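Local atomic coordinates of Two-component sensor histidine kinase (Nostoc sp., PDB entry 3OLO), a protein that probably senses a signal through its PAS domain and relays it by ATP-dependent phosphorylation of a histidine, as two-component sensor kinases do. Residues E24-L29 with C111-E116; Y79-R84 with M97-L102; N20-A25 with Y37-T42. One frame throughout, in Å; residues are numbered along the deposited sequence.

Interaction 1 (E24-L29 with C111-E116)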
ATOM      1  N   GLU A  24      -6.890  -2.922   1.365  1.00 37.80           N
ATOM      2  CA  GLU A  24      -6.975  -3.794   0.201  1.00 40.56           C
ATOM      3  C   GLU A  24      -5.915  -4.894   0.230  1.00 29.87           C
ATOM      4  O   GLU A  24      -4.767  -4.652   0.577  1.00 28.52           O
ATOM      5  CB  GLU A  24      -6.844  -2.990  -1.092  1.00 36.62           C
ATOM      6  CG  GLU A  24      -6.624  -3.879  -2.309  1.00 42.36           C
ATOM      7  CD  GLU A  24      -7.315  -3.363  -3.558  1.00 52.28           C
ATOM      8  OE1 GLU A  24      -7.259  -2.146  -3.806  1.00 54.23           O
ATOM      9  OE2 GLU A  24      -7.918  -4.176  -4.293  1.00 62.85           O
ATOM     10  N   ALA A  25      -6.303  -6.102  -0.153  1.00 25.29           N
ATOM     11  CA  ALA A  25      -5.339  -7.186  -0.275  1.00 27.94           C
ATOM     12  C   ALA A  25      -4.347  -6.865  -1.387  1.00 25.05           C
ATOM     13  O   ALA A  25      -4.728  -6.627  -2.528  1.00 30.56           O
ATOM     14  CB  ALA A  25      -6.040  -8.505  -0.537  1.00 30.33           C
ATOM     15  N   SER A  26      -3.070  -6.860  -1.032  1.00 24.12           N
ATOM     16  CA  SER A  26      -1.988  -6.541  -1.951  1.00 24.48           C
ATOM     17  C   SER A  26      -0.887  -7.567  -1.760  1.00 26.93           C
ATOM     18  O   SER A  26      -0.566  -7.927  -0.623  1.00 28.64           O
ATOM     19  CB  SER A  26      -1.399  -5.160  -1.633  1.00 24.40           C
ATOM     20  OG  SER A  26      -2.399  -4.162  -1.523  1.00 37.62           O
ATOM     21  N   PHE A  27      -0.278  -8.028  -2.848  1.00 22.73           N
ATOM     22  CA  PHE A  27       0.842  -8.957  -2.700  1.00 23.24           C
ATOM     23  C   PHE A  27       1.714  -9.007  -3.936  1.00 24.99           C
ATOM     24  O   PHE A  27       1.327  -8.520  -4.993  1.00 25.49           O
ATOM     25  CB  PHE A  27       0.345 -10.361  -2.345  1.00 25.46           C
ATOM     26  CG  PHE A  27      -0.611 -10.946  -3.347  1.00 27.42           C
ATOM     27  CD1 PHE A  27      -0.145 -11.551  -4.502  1.00 28.41           C
ATOM     28  CD2 PHE A  27      -1.981 -10.904  -3.122  1.00 30.89           C
ATOM     29  CE1 PHE A  27      -1.034 -12.111  -5.426  1.00 23.99           C
ATOM     30  CE2 PHE A  27      -2.874 -11.454  -4.033  1.00 32.20           C
ATOM     31  CZ  PHE A  27      -2.403 -12.054  -5.188  1.00 25.80           C
ATOM     32  N   CYS A  28       2.905  -9.580  -3.788  1.00 24.69           N
ATOM     33  CA  CYS A  28       3.832  -9.728  -4.905  1.00 29.46           C
ATOM     34  C   CYS A  28       4.057 -11.200  -5.228  1.00 26.22           C
ATOM     35  O   CYS A  28       4.218 -12.004  -4.329  1.00 25.23           O
ATOM     36  CB  CYS A  28       5.170  -9.066  -4.580  1.00 35.41           C
ATOM     37  SG  CYS A  28       5.097  -7.265  -4.526  1.00 33.99           S
ATOM     38  N   LEU A  29       4.045 -11.525  -6.518  1.00 24.35           N
ATOM     39  CA  LEU A  29       4.342 -12.857  -7.018  1.00 29.68           C
ATOM     40  C   LEU A  29       5.646 -12.828  -7.801  1.00 33.60           C
ATOM     41  O   LEU A  29       5.902 -11.873  -8.523  1.00 31.82           O
ATOM     42  CB  LEU A  29       3.237 -13.315  -7.965  1.00 29.87           C
ATOM     43  CG  LEU A  29       1.830 -13.344  -7.384  1.00 32.00           C
ATOM     44  CD1 LEU A  29       0.800 -13.567  -8.493  1.00 31.85           C
ATOM     45  CD2 LEU A  29       1.747 -14.426  -6.321  1.00 25.64           C
ATOM     46  N   CYS A 111       3.115  -6.941  -8.939  1.00 36.70           N
ATOM     47  CA  CYS A 111       2.323  -6.392  -7.864  1.00 36.57           C
ATOM     48  C   CYS A 111       0.885  -6.710  -8.180  1.00 34.29           C
ATOM     49  O   CYS A 111       0.420  -6.501  -9.301  1.00 35.53           O
ATOM     50  CB  CYS A 111       2.514  -4.879  -7.793  1.00 44.91           C
ATOM     51  SG  CYS A 111       4.163  -4.404  -7.267  1.00 48.39           S
ATOM     52  N   VAL A 112       0.175  -7.208  -7.186  1.00 28.25           N
ATOM     53  CA  VAL A 112      -1.185  -7.639  -7.379  1.00 32.62           C
ATOM     54  C   VAL A 112      -2.061  -6.965  -6.336  1.00 27.61           C
ATOM     55  O   VAL A 112      -1.744  -6.992  -5.153  1.00 27.89           O
ATOM     56  CB  VAL A 112      -1.274  -9.170  -7.240  1.00 34.39           C
ATOM     57  CG1 VAL A 112      -2.693  -9.650  -7.414  1.00 30.39           C
ATOM     58  CG2 VAL A 112      -0.365  -9.831  -8.253  1.00 34.54           C
ATOM     59  N   PHE A 113      -3.144  -6.337  -6.780  1.00 24.99           N
ATOM     60  CA  PHE A 113      -4.179  -5.851  -5.875  1.00 26.47           C
ATOM     61  C   PHE A 113      -5.465  -6.638  -6.103  1.00 32.04           C
ATOM     62  O   PHE A 113      -5.885  -6.843  -7.242  1.00 30.20           O
ATOM     63  CB  PHE A 113      -4.400  -4.361  -6.083  1.00 31.74           C
ATOM     64  CG  PHE A 113      -3.185  -3.546  -5.781  1.00 38.31           C
ATOM     65  CD1 PHE A 113      -2.239  -3.308  -6.759  1.00 42.36           C
ATOM     66  CD2 PHE A 113      -2.963  -3.061  -4.504  1.00 40.54           C
ATOM     67  CE1 PHE A 113      -1.107  -2.572  -6.479  1.00 47.38           C
ATOM     68  CE2 PHE A 113      -1.835  -2.316  -4.219  1.00 40.57           C
ATOM     69  CZ  PHE A 113      -0.902  -2.085  -5.205  1.00 44.11           C
ATOM     70  N   VAL A 114      -6.090  -7.073  -5.014  1.00 28.60           N
ATOM     71  CA  VAL A 114      -7.231  -7.978  -5.105  1.00 27.06           C
ATOM     72  C   VAL A 114      -8.428  -7.440  -4.334  1.00 28.47           C
ATOM     73  O   VAL A 114      -8.341  -7.151  -3.145  1.00 35.79           O
ATOM     74  CB  VAL A 114      -6.860  -9.372  -4.597  1.00 27.46           C
ATOM     75  CG1 VAL A 114      -7.979 -10.380  -4.888  1.00 24.82           C
ATOM     76  CG2 VAL A 114      -5.564  -9.804  -5.258  1.00 29.54           C
ATOM     77  N   ARG A 115      -9.540  -7.281  -5.043  1.00 34.67           N
ATOM     78  CA  ARG A 115     -10.785  -6.830  -4.445  1.00 39.78           C
ATOM     79  C   ARG A 115     -11.707  -8.022  -4.344  1.00 39.88           C
ATOM     80  O   ARG A 115     -11.899  -8.747  -5.313  1.00 33.58           O
ATOM     81  CB  ARG A 115     -11.450  -5.758  -5.308  1.00 48.81           C
ATOM     82  CG  ARG A 115     -10.800  -4.395  -5.238  1.00 70.17           C
ATOM     83  CD  ARG A 115     -11.423  -3.422  -6.232  1.00 81.51           C
ATOM     84  NE  ARG A 115     -10.712  -3.417  -7.508  1.00 83.07           N
ATOM     85  CZ  ARG A 115     -10.942  -2.552  -8.492  1.00 88.33           C
ATOM     86  NH1 ARG A 115     -10.244  -2.622  -9.620  1.00 86.64           N
ATOM     87  NH2 ARG A 115     -11.872  -1.616  -8.354  1.00 94.12           N
ATOM     88  N   GLU A 116     -12.282  -8.224  -3.173  1.00 48.14           N
ATOM     89  CA  GLU A 116     -13.247  -9.288  -3.006  1.00 47.89           C
ATOM     90  C   GLU A 116     -14.544  -8.838  -3.665  1.00 49.03           C
ATOM     91  O   GLU A 116     -15.165  -7.866  -3.230  1.00 49.30           O
ATOM     92  CB  GLU A 116     -13.455  -9.580  -1.520  1.00 49.12           C
ATOM     93  CG  GLU A 116     -14.000 -10.969  -1.234  1.00 65.80           C
ATOM     94  CD  GLU A 116     -13.756 -11.417   0.199  1.00 74.67           C
ATOM     95  OE1 GLU A 116     -13.168 -10.649   0.995  1.00 76.17           O
ATOM     96  OE2 GLU A 116     -14.149 -12.555   0.523  1.00 80.51           O
TER
HETATM   97  O   HOH W   1      -9.218  -6.587  -0.750  1.00 34.41           O
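Val112 packs against one face of the Phe27 ring. Its CB stands 3.8 Å from the centroid of the Phe27 ring and 24° off the ring normal, the geometry of a CH-pi contact. From the same branch point, CG1 of Val112 approaches CZ of Phe27 to 3.3 Å, and CG2 of the next-but-one residue, Val114, meets CE2 of Phe27 obliquely at 3.4 Å. The ring arrives there because chi1 of Phe27, 58°, sets CG between the backbone N and the carbonyl carbon, folding the side chain over the neighbouring strand. Leu29 CG lies in the ring plane at its edge, and Phe35 adds an edge-to-face contact. Replacing Phe27 by alanine is likely to leave Val112 and Val114 without their shared aromatic partner and open a gap between strand 25-29 and the central strand 107-116.

The backbones tie the same residues. Phe27 and Val112 form an antiparallel hydrogen-bonded pair, with Val112 N reaching Phe27 O at 2.8 Å and Phe27 N returning a bond to Val112 O. Val114 N binds Ala25 O, whereas a water bridges Ala25 N to Val114 O, 2.6 Å from the latter.

On the opposite face, Ser26 OG approaches CD2 of Phe113, and Leu18 of the second subunit packs over this side. SG of Cys28 and SG of Cys111 stand 4.1 Å apart there, too far for a disulfide. Glu24 reaches across to the partner strand, its OE2 3.0 Å from CG and 4.3 Å from NE of Arg115, well out of the guanidinium plane. That is proximity of opposite charges rather than a salt bridge, and Arg115, whose side chain is poorly ordered, pairs instead with Glu96. The chemistry thus implies an apolar interior on the Phe27 side, with charge confined to the strand end.

Interaction 2 (Y79-R84 with M97-L102)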
ATOM      1  N   TYR A  79      -2.984  -5.491 -16.212  1.00 34.90           N
ATOM      2  CA  TYR A  79      -4.203  -6.215 -16.553  1.00 31.63           C
ATOM      3  C   TYR A  79      -5.064  -6.472 -15.310  1.00 34.74           C
ATOM      4  O   TYR A  79      -4.539  -6.717 -14.227  1.00 31.80           O
ATOM      5  CB  TYR A  79      -3.812  -7.529 -17.223  1.00 37.84           C
ATOM      6  CG  TYR A  79      -4.926  -8.218 -17.968  1.00 53.60           C
ATOM      7  CD1 TYR A  79      -5.572  -7.593 -19.027  1.00 57.50           C
ATOM      8  CD2 TYR A  79      -5.314  -9.513 -17.631  1.00 54.61           C
ATOM      9  CE1 TYR A  79      -6.588  -8.236 -19.722  1.00 62.09           C
ATOM     10  CE2 TYR A  79      -6.325 -10.164 -18.321  1.00 53.83           C
ATOM     11  CZ  TYR A  79      -6.958  -9.523 -19.361  1.00 60.18           C
ATOM     12  OH  TYR A  79      -7.961 -10.168 -20.044  1.00 66.33           O
ATOM     13  N   THR A  80      -6.383  -6.409 -15.476  1.00 36.17           N
ATOM     14  CA  THR A  80      -7.334  -6.638 -14.385  1.00 38.52           C
ATOM     15  C   THR A  80      -8.353  -7.666 -14.862  1.00 39.77           C
ATOM     16  O   THR A  80      -8.852  -7.557 -15.983  1.00 35.24           O
ATOM     17  CB  THR A  80      -8.086  -5.327 -13.976  1.00 34.59           C
ATOM     18  OG1 THR A  80      -7.173  -4.408 -13.368  1.00 31.98           O
ATOM     19  CG2 THR A  80      -9.215  -5.615 -12.976  1.00 35.56           C
ATOM     20  N   PHE A  81      -8.656  -8.663 -14.030  1.00 35.98           N
ATOM     21  CA  PHE A  81      -9.627  -9.692 -14.403  1.00 46.11           C
ATOM     22  C   PHE A  81     -10.154 -10.451 -13.177  1.00 46.92           C
ATOM     23  O   PHE A  81      -9.589 -10.348 -12.091  1.00 38.40           O
ATOM     24  CB  PHE A  81      -8.997 -10.674 -15.394  1.00 48.70           C
ATOM     25  CG  PHE A  81      -7.882 -11.489 -14.807  1.00 50.25           C
ATOM     26  CD1 PHE A  81      -6.590 -11.001 -14.783  1.00 47.93           C
ATOM     27  CD2 PHE A  81      -8.129 -12.739 -14.269  1.00 51.91           C
ATOM     28  CE1 PHE A  81      -5.561 -11.748 -14.242  1.00 45.30           C
ATOM     29  CE2 PHE A  81      -7.105 -13.488 -13.720  1.00 52.83           C
ATOM     30  CZ  PHE A  81      -5.818 -12.992 -13.708  1.00 49.07           C
ATOM     31  N   LYS A  82     -11.233 -11.213 -13.360  1.00 40.17           N
ATOM     32  CA  LYS A  82     -11.864 -11.937 -12.256  1.00 39.23           C
ATOM     33  C   LYS A  82     -11.384 -13.370 -12.196  1.00 38.53           C
ATOM     34  O   LYS A  82     -11.207 -14.023 -13.223  1.00 38.70           O
ATOM     35  CB  LYS A  82     -13.384 -12.004 -12.426  1.00 46.59           C
ATOM     36  CG  LYS A  82     -14.057 -10.706 -12.746  1.00 59.62           C
ATOM     37  CD  LYS A  82     -14.331  -9.887 -11.504  1.00 63.10           C
ATOM     38  CE  LYS A  82     -14.554  -8.440 -11.881  1.00 66.07           C
ATOM     39  NZ  LYS A  82     -13.315  -7.889 -12.486  1.00 68.86           N
ATOM     40  N   THR A  83     -11.212 -13.878 -10.987  1.00 34.05           N
ATOM     41  CA  THR A  83     -11.085 -15.308 -10.817  1.00 33.19           C
ATOM     42  C   THR A  83     -11.723 -15.703  -9.490  1.00 32.11           C
ATOM     43  O   THR A  83     -12.231 -14.850  -8.771  1.00 38.85           O
ATOM     44  CB  THR A  83      -9.623 -15.729 -10.892  1.00 36.84           C
ATOM     45  OG1 THR A  83      -9.542 -17.148 -11.084  1.00 38.07           O
ATOM     46  CG2 THR A  83      -8.876 -15.307  -9.629  1.00 36.26           C
ATOM     47  N   ARG A  84     -11.727 -16.995  -9.180  1.00 32.18           N
ATOM     48  CA  ARG A  84     -12.218 -17.468  -7.886  1.00 33.30           C
ATOM     49  C   ARG A  84     -11.035 -17.869  -7.030  1.00 33.33           C
ATOM     50  O   ARG A  84     -10.104 -18.503  -7.521  1.00 34.74           O
ATOM     51  CB  ARG A  84     -13.139 -18.678  -8.058  1.00 35.18           C
ATOM     52  CG  ARG A  84     -14.389 -18.398  -8.890  1.00 48.26           C
ATOM     53  CD  ARG A  84     -15.254 -19.634  -9.006  1.00 49.22           C
ATOM     54  NE  ARG A  84     -14.605 -20.681  -9.786  1.00 48.62           N
ATOM     55  CZ  ARG A  84     -14.870 -21.982  -9.670  1.00 54.97           C
ATOM     56  NH1 ARG A  84     -15.771 -22.417  -8.792  1.00 51.15           N
ATOM     57  NH2 ARG A  84     -14.222 -22.853 -10.429  1.00 51.04           N
HETATM   58  N   MSE A  97      -8.543  -9.292  -9.642  1.00 34.06           N
HETATM   59  CA  MSE A  97      -7.110  -9.066  -9.475  1.00 35.49           C
HETATM   60  C   MSE A  97      -6.635  -8.025 -10.468  1.00 37.71           C
HETATM   61  O   MSE A  97      -6.987  -8.092 -11.641  1.00 36.06           O
HETATM   62  CB  MSE A  97      -6.320 -10.344  -9.776  1.00 30.25           C
HETATM   63  CG  MSE A  97      -6.405 -11.450  -8.788  1.00 33.85           C
HETATM   64 SE   MSE A  97      -5.419 -13.028  -9.480  0.71 42.71          SE
HETATM   65  CE  MSE A  97      -3.595 -12.461  -9.222  1.00 30.70           C
ATOM     66  N   SER A  98      -5.815  -7.087 -10.000  1.00 36.38           N
ATOM     67  CA  SER A  98      -5.100  -6.157 -10.872  1.00 34.54           C
ATOM     68  C   SER A  98      -3.605  -6.428 -10.763  1.00 35.94           C
ATOM     69  O   SER A  98      -3.042  -6.431  -9.672  1.00 33.37           O
ATOM     70  CB  SER A  98      -5.395  -4.712 -10.487  1.00 35.42           C
ATOM     71  OG  SER A  98      -6.717  -4.361 -10.842  1.00 39.54           O
ATOM     72  N   LEU A  99      -2.968  -6.691 -11.893  1.00 32.69           N
ATOM     73  CA  LEU A  99      -1.557  -7.023 -11.903  1.00 34.45           C
ATOM     74  C   LEU A  99      -0.770  -5.951 -12.614  1.00 33.39           C
ATOM     75  O   LEU A  99      -1.211  -5.436 -13.637  1.00 33.90           O
ATOM     76  CB  LEU A  99      -1.316  -8.315 -12.653  1.00 42.40           C
ATOM     77  CG  LEU A  99      -1.960  -9.567 -12.100  1.00 52.88           C
ATOM     78  CD1 LEU A  99      -3.343  -9.755 -12.706  1.00 55.22           C
ATOM     79  CD2 LEU A  99      -1.047 -10.728 -12.423  1.00 53.89           C
ATOM     80  N   THR A 100       0.403  -5.650 -12.066  1.00 28.89           N
ATOM     81  CA  THR A 100       1.412  -4.844 -12.723  1.00 34.46           C
ATOM     82  C   THR A 100       2.723  -5.615 -12.671  1.00 35.02           C
ATOM     83  O   THR A 100       3.151  -6.018 -11.599  1.00 32.39           O
ATOM     84  CB  THR A 100       1.620  -3.529 -11.985  1.00 40.33           C
ATOM     85  OG1 THR A 100       0.359  -2.872 -11.812  1.00 46.30           O
ATOM     86  CG2 THR A 100       2.567  -2.629 -12.757  1.00 43.54           C
ATOM     87  N   PHE A 101       3.374  -5.812 -13.811  1.00 37.17           N
ATOM     88  CA  PHE A 101       4.652  -6.512 -13.812  1.00 40.54           C
ATOM     89  C   PHE A 101       5.801  -5.528 -13.746  1.00 43.48           C
ATOM     90  O   PHE A 101       5.773  -4.487 -14.384  1.00 39.95           O
ATOM     91  CB  PHE A 101       4.780  -7.406 -15.031  1.00 36.65           C
ATOM     92  CG  PHE A 101       3.851  -8.569 -15.003  1.00 39.93           C
ATOM     93  CD1 PHE A 101       2.566  -8.456 -15.518  1.00 47.50           C
ATOM     94  CD2 PHE A 101       4.244  -9.772 -14.435  1.00 42.98           C
ATOM     95  CE1 PHE A 101       1.691  -9.533 -15.478  1.00 48.64           C
ATOM     96  CE2 PHE A 101       3.379 -10.853 -14.398  1.00 44.34           C
ATOM     97  CZ  PHE A 101       2.100 -10.733 -14.923  1.00 46.85           C
ATOM     98  N   LEU A 102       6.811  -5.879 -12.961  1.00 48.83           N
ATOM     99  CA  LEU A 102       7.932  -4.999 -12.699  1.00 47.41           C
ATOM    100  C   LEU A 102       9.217  -5.804 -12.728  1.00 46.86           C
ATOM    101  O   LEU A 102       9.201  -7.021 -12.550  1.00 43.12           O
ATOM    102  CB  LEU A 102       7.770  -4.363 -11.324  1.00 49.72           C
ATOM    103  CG  LEU A 102       6.510  -3.514 -11.179  1.00 55.02           C
ATOM    104  CD1 LEU A 102       6.402  -2.946  -9.780  1.00 50.87           C
ATOM    105  CD2 LEU A 102       6.510  -2.402 -12.213  1.00 59.06           C
TER
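Thr80 OG1 and Ser98 OG lie 2.6 Å apart, a short hydrogen bond in which either hydroxyl could be the donor. Both oxygens are turned anti to their own carbonyl carbons (chi1 -68° for Thr80 and -72° for Ser98), which brings them together across a non-hydrogen-bonded pair. The methyl CG2 of Thr80 flanks the same serine oxygen.

The pairs before and after are hydrogen-bonded. Leu99 N binds Tyr79 O at 2.8 Å, answered by the bond from Tyr79 N to Leu99 O, and Met97 N binds Phe81 O at 2.9 Å, answered by Phe81 N to Met97 O. This ladder belongs to the beta hairpin of strands 78-86 and 92-104, which forms one margin of the antiparallel PAS sheet within the chain.

On the other face the Phe81 ring leans toward the partner strand, and its CE1 touches CD1 of Leu99 at 3.4 Å. Met97, present as selenomethionine, places SE 5.0 Å from the centroid of the Phe81 ring. At 43° off the ring normal, this Met-aromatic contact is neither over the face nor at the edge. CG2 of Thr83 reaches the same selenium at 4.1 Å, while the hydroxyl of Thr83 bonds to Asp62. His68 meets the Phe81 ring edge-to-face, and Val112 of strand 107-116 packs on Met97.

Interaction 3 (N20-A25 with Y37-T42)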
ATOM      1  N   ASN A  20       0.733  -2.705   4.938  1.00 23.12           N
ATOM      2  CA  ASN A  20       0.111  -3.641   5.856  1.00 23.67           C
ATOM      3  C   ASN A  20      -1.059  -3.032   6.585  1.00 28.39           C
ATOM      4  O   ASN A  20      -1.874  -3.740   7.142  1.00 29.59           O
ATOM      5  CB  ASN A  20       1.145  -4.200   6.815  1.00 22.34           C
ATOM      6  CG  ASN A  20       1.973  -5.260   6.160  1.00 27.93           C
ATOM      7  OD1 ASN A  20       1.430  -6.188   5.558  1.00 36.77           O
ATOM      8  ND2 ASN A  20       3.280  -5.118   6.222  1.00 35.52           N
ATOM      9  N   ASN A  21      -1.154  -1.710   6.560  1.00 28.26           N
ATOM     10  CA  ASN A  21      -2.320  -1.059   7.122  1.00 32.10           C
ATOM     11  C   ASN A  21      -3.373  -0.773   6.069  1.00 32.47           C
ATOM     12  O   ASN A  21      -4.502  -0.425   6.398  1.00 34.97           O
ATOM     13  CB  ASN A  21      -1.915   0.204   7.879  1.00 32.92           C
ATOM     14  CG  ASN A  21      -1.459  -0.113   9.290  1.00 49.60           C
ATOM     15  OD1 ASN A  21      -2.281  -0.372  10.165  1.00 51.28           O
ATOM     16  ND2 ASN A  21      -0.148  -0.143   9.507  1.00 52.23           N
ATOM     17  N   ALA A  22      -3.016  -0.947   4.802  1.00 29.97           N
ATOM     18  CA  ALA A  22      -3.987  -0.769   3.734  1.00 33.93           C
ATOM     19  C   ALA A  22      -5.080  -1.834   3.815  1.00 38.83           C
ATOM     20  O   ALA A  22      -4.814  -3.021   3.988  1.00 39.40           O
ATOM     21  CB  ALA A  22      -3.313  -0.818   2.383  1.00 32.54           C
ATOM     22  N   VAL A  23      -6.313  -1.385   3.671  1.00 33.36           N
ATOM     23  CA  VAL A  23      -7.474  -2.257   3.652  1.00 39.06           C
ATOM     24  C   VAL A  23      -7.465  -3.281   2.503  1.00 37.10           C
ATOM     25  O   VAL A  23      -7.991  -4.383   2.636  1.00 33.12           O
ATOM     26  CB  VAL A  23      -8.757  -1.394   3.573  1.00 46.46           C
ATOM     27  CG1 VAL A  23      -9.922  -2.186   3.030  1.00 46.46           C
ATOM     28  CG2 VAL A  23      -9.086  -0.809   4.942  1.00 54.37           C
ATOM     29  N   GLU A  24      -6.890  -2.922   1.365  1.00 37.80           N
ATOM     30  CA  GLU A  24      -6.975  -3.794   0.201  1.00 40.56           C
ATOM     31  C   GLU A  24      -5.915  -4.894   0.230  1.00 29.87           C
ATOM     32  O   GLU A  24      -4.767  -4.652   0.577  1.00 28.52           O
ATOM     33  CB  GLU A  24      -6.844  -2.990  -1.092  1.00 36.62           C
ATOM     34  CG  GLU A  24      -6.624  -3.879  -2.309  1.00 42.36           C
ATOM     35  CD  GLU A  24      -7.315  -3.363  -3.558  1.00 52.28           C
ATOM     36  OE1 GLU A  24      -7.259  -2.146  -3.806  1.00 54.23           O
ATOM     37  OE2 GLU A  24      -7.918  -4.176  -4.293  1.00 62.85           O
ATOM     38  N   ALA A  25      -6.303  -6.102  -0.153  1.00 25.29           N
ATOM     39  CA  ALA A  25      -5.339  -7.186  -0.275  1.00 27.94           C
ATOM     40  C   ALA A  25      -4.347  -6.865  -1.387  1.00 25.05           C
ATOM     41  O   ALA A  25      -4.728  -6.627  -2.528  1.00 30.56           O
ATOM     42  CB  ALA A  25      -6.040  -8.505  -0.537  1.00 30.33           C
ATOM     43  N   TYR A  37       5.771 -11.601  -1.130  1.00 29.36           N
ATOM     44  CA  TYR A  37       5.419 -10.649  -0.102  1.00 27.27           C
ATOM     45  C   TYR A  37       3.905 -10.545  -0.064  1.00 27.39           C
ATOM     46  O   TYR A  37       3.269 -10.476  -1.104  1.00 31.92           O
ATOM     47  CB  TYR A  37       6.043  -9.279  -0.409  1.00 26.67           C
ATOM     48  CG  TYR A  37       5.759  -8.278   0.672  1.00 32.16           C
ATOM     49  CD1 TYR A  37       4.552  -7.599   0.713  1.00 32.92           C
ATOM     50  CD2 TYR A  37       6.680  -8.042   1.680  1.00 33.64           C
ATOM     51  CE1 TYR A  37       4.277  -6.688   1.725  1.00 27.68           C
ATOM     52  CE2 TYR A  37       6.415  -7.135   2.686  1.00 28.73           C
ATOM     53  CZ  TYR A  37       5.213  -6.468   2.707  1.00 28.21           C
ATOM     54  OH  TYR A  37       4.947  -5.583   3.720  1.00 32.69           O
ATOM     55  N   VAL A  38       3.323 -10.554   1.129  1.00 26.21           N
ATOM     56  CA  VAL A  38       1.876 -10.415   1.271  1.00 23.58           C
ATOM     57  C   VAL A  38       1.596  -9.431   2.377  1.00 23.73           C
ATOM     58  O   VAL A  38       2.318  -9.429   3.370  1.00 29.03           O
ATOM     59  CB  VAL A  38       1.185 -11.769   1.638  1.00 29.07           C
ATOM     60  CG1 VAL A  38       1.281 -12.741   0.487  1.00 22.59           C
ATOM     61  CG2 VAL A  38       1.797 -12.383   2.918  1.00 22.87           C
ATOM     62  N   ASN A  39       0.559  -8.602   2.217  1.00 28.78           N
ATOM     63  CA  ASN A  39       0.137  -7.703   3.292  1.00 35.54           C
ATOM     64  C   ASN A  39      -0.931  -8.354   4.169  1.00 34.19           C
ATOM     65  O   ASN A  39      -1.513  -9.368   3.794  1.00 31.83           O
ATOM     66  CB  ASN A  39      -0.316  -6.326   2.758  1.00 31.12           C
ATOM     67  CG  ASN A  39      -1.736  -6.323   2.190  1.00 30.67           C
ATOM     68  OD1 ASN A  39      -2.302  -7.360   1.871  1.00 28.45           O
ATOM     69  ND2 ASN A  39      -2.306  -5.125   2.038  1.00 27.81           N
ATOM     70  N   ASP A  40      -1.161  -7.783   5.347  1.00 29.69           N
ATOM     71  CA  ASP A  40      -2.102  -8.352   6.306  1.00 32.43           C
ATOM     72  C   ASP A  40      -3.482  -8.630   5.683  1.00 29.37           C
ATOM     73  O   ASP A  40      -4.087  -9.666   5.953  1.00 29.15           O
ATOM     74  CB  ASP A  40      -2.243  -7.433   7.530  1.00 35.23           C
ATOM     75  CG  ASP A  40      -0.949  -7.310   8.343  1.00 37.69           C
ATOM     76  OD1 ASP A  40       0.007  -8.075   8.109  1.00 36.70           O
ATOM     77  OD2 ASP A  40      -0.891  -6.446   9.239  1.00 39.99           O
ATOM     78  N   ALA A  41      -3.984  -7.719   4.852  1.00 23.44           N
ATOM     79  CA  ALA A  41      -5.298  -7.920   4.237  1.00 22.30           C
ATOM     80  C   ALA A  41      -5.333  -9.196   3.375  1.00 26.88           C
ATOM     81  O   ALA A  41      -6.350  -9.885   3.323  1.00 25.61           O
ATOM     82  CB  ALA A  41      -5.724  -6.687   3.411  1.00 23.86           C
ATOM     83  N   THR A  42      -4.228  -9.513   2.703  1.00 24.08           N
ATOM     84  CA  THR A  42      -4.129 -10.765   1.951  1.00 24.55           C
ATOM     85  C   THR A  42      -4.186 -12.010   2.855  1.00 25.21           C
ATOM     86  O   THR A  42      -4.820 -13.002   2.512  1.00 27.30           O
ATOM     87  CB  THR A  42      -2.827 -10.819   1.127  1.00 29.16           C
ATOM     88  OG1 THR A  42      -2.883  -9.841   0.088  1.00 31.05           O
ATOM     89  CG2 THR A  42      -2.645 -12.195   0.486  1.00 23.10           C
TER
HETATM   90  O   HOH W   2      -3.257  -4.763   4.983  1.00 37.36           O
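The N-cap of helix 40-46 is Asn39, and the connection that leaves helix 8-21 docks on it: ND2 of Asn39 donates to Glu24 O at 2.9 Å. This bond is nearly straight, 165° at the hydrogen, and the acceptor sits close to the amide plane of Asn39. The other end of the amide does the capping, since OD1 of Asn39 accepts from Thr42 N at 3.0 Å. A chi1 of 79° directs the group back over the first turn of its helix, where both functions can be served at once. Ser26 N also donates to OD1, and Ile19 O accepts from ND2, so both polar atoms of this buried side chain are held by several partners and the amide is fixed in its rotation.

The contact thereby joins the end of the N-terminal helix to the point where strand 35-38 of the PAS sheet passes into helix 40-46. Asn20 lies in the weakly bonded last turn of that N-terminal helix; its OD1 takes Asp40 N at 3.0 Å, in the carbonyl plane and on a lone pair, though the bond is bent to 137°. The carboxylate of Asp40 forms a salt bridge with Arg50. Between these polar sites, CB of Ala41 nestles against Val23 O at 3.3 Å. A water accepts a hydrogen bond from Ala41 N at 3.0 Å, and CB of Ala25 rests against OG1 of Thr42 at 3.5 Å.

All three contacts meet one antiparallel sheet. Interactions 1 and 2 have centres about 8 Å apart and join directly: Ser98 N lies 2.8 Å from Phe113 O, and Val112 CG1 packs on Met97 CE at 3.5 Å. Interaction 3 shares Glu24 and Ala25 with interaction 1, again about 8 Å between centres, and Asn39 OD1 is 3.0 Å from Ser26 N. Interactions 2 and 3 do not touch; their nearest atoms are about 7 Å apart. All three also reach the second subunit. A glycerol about 3 Å from the Asp40 side chain, in interaction 3, probably comes from the crystallisation liquor.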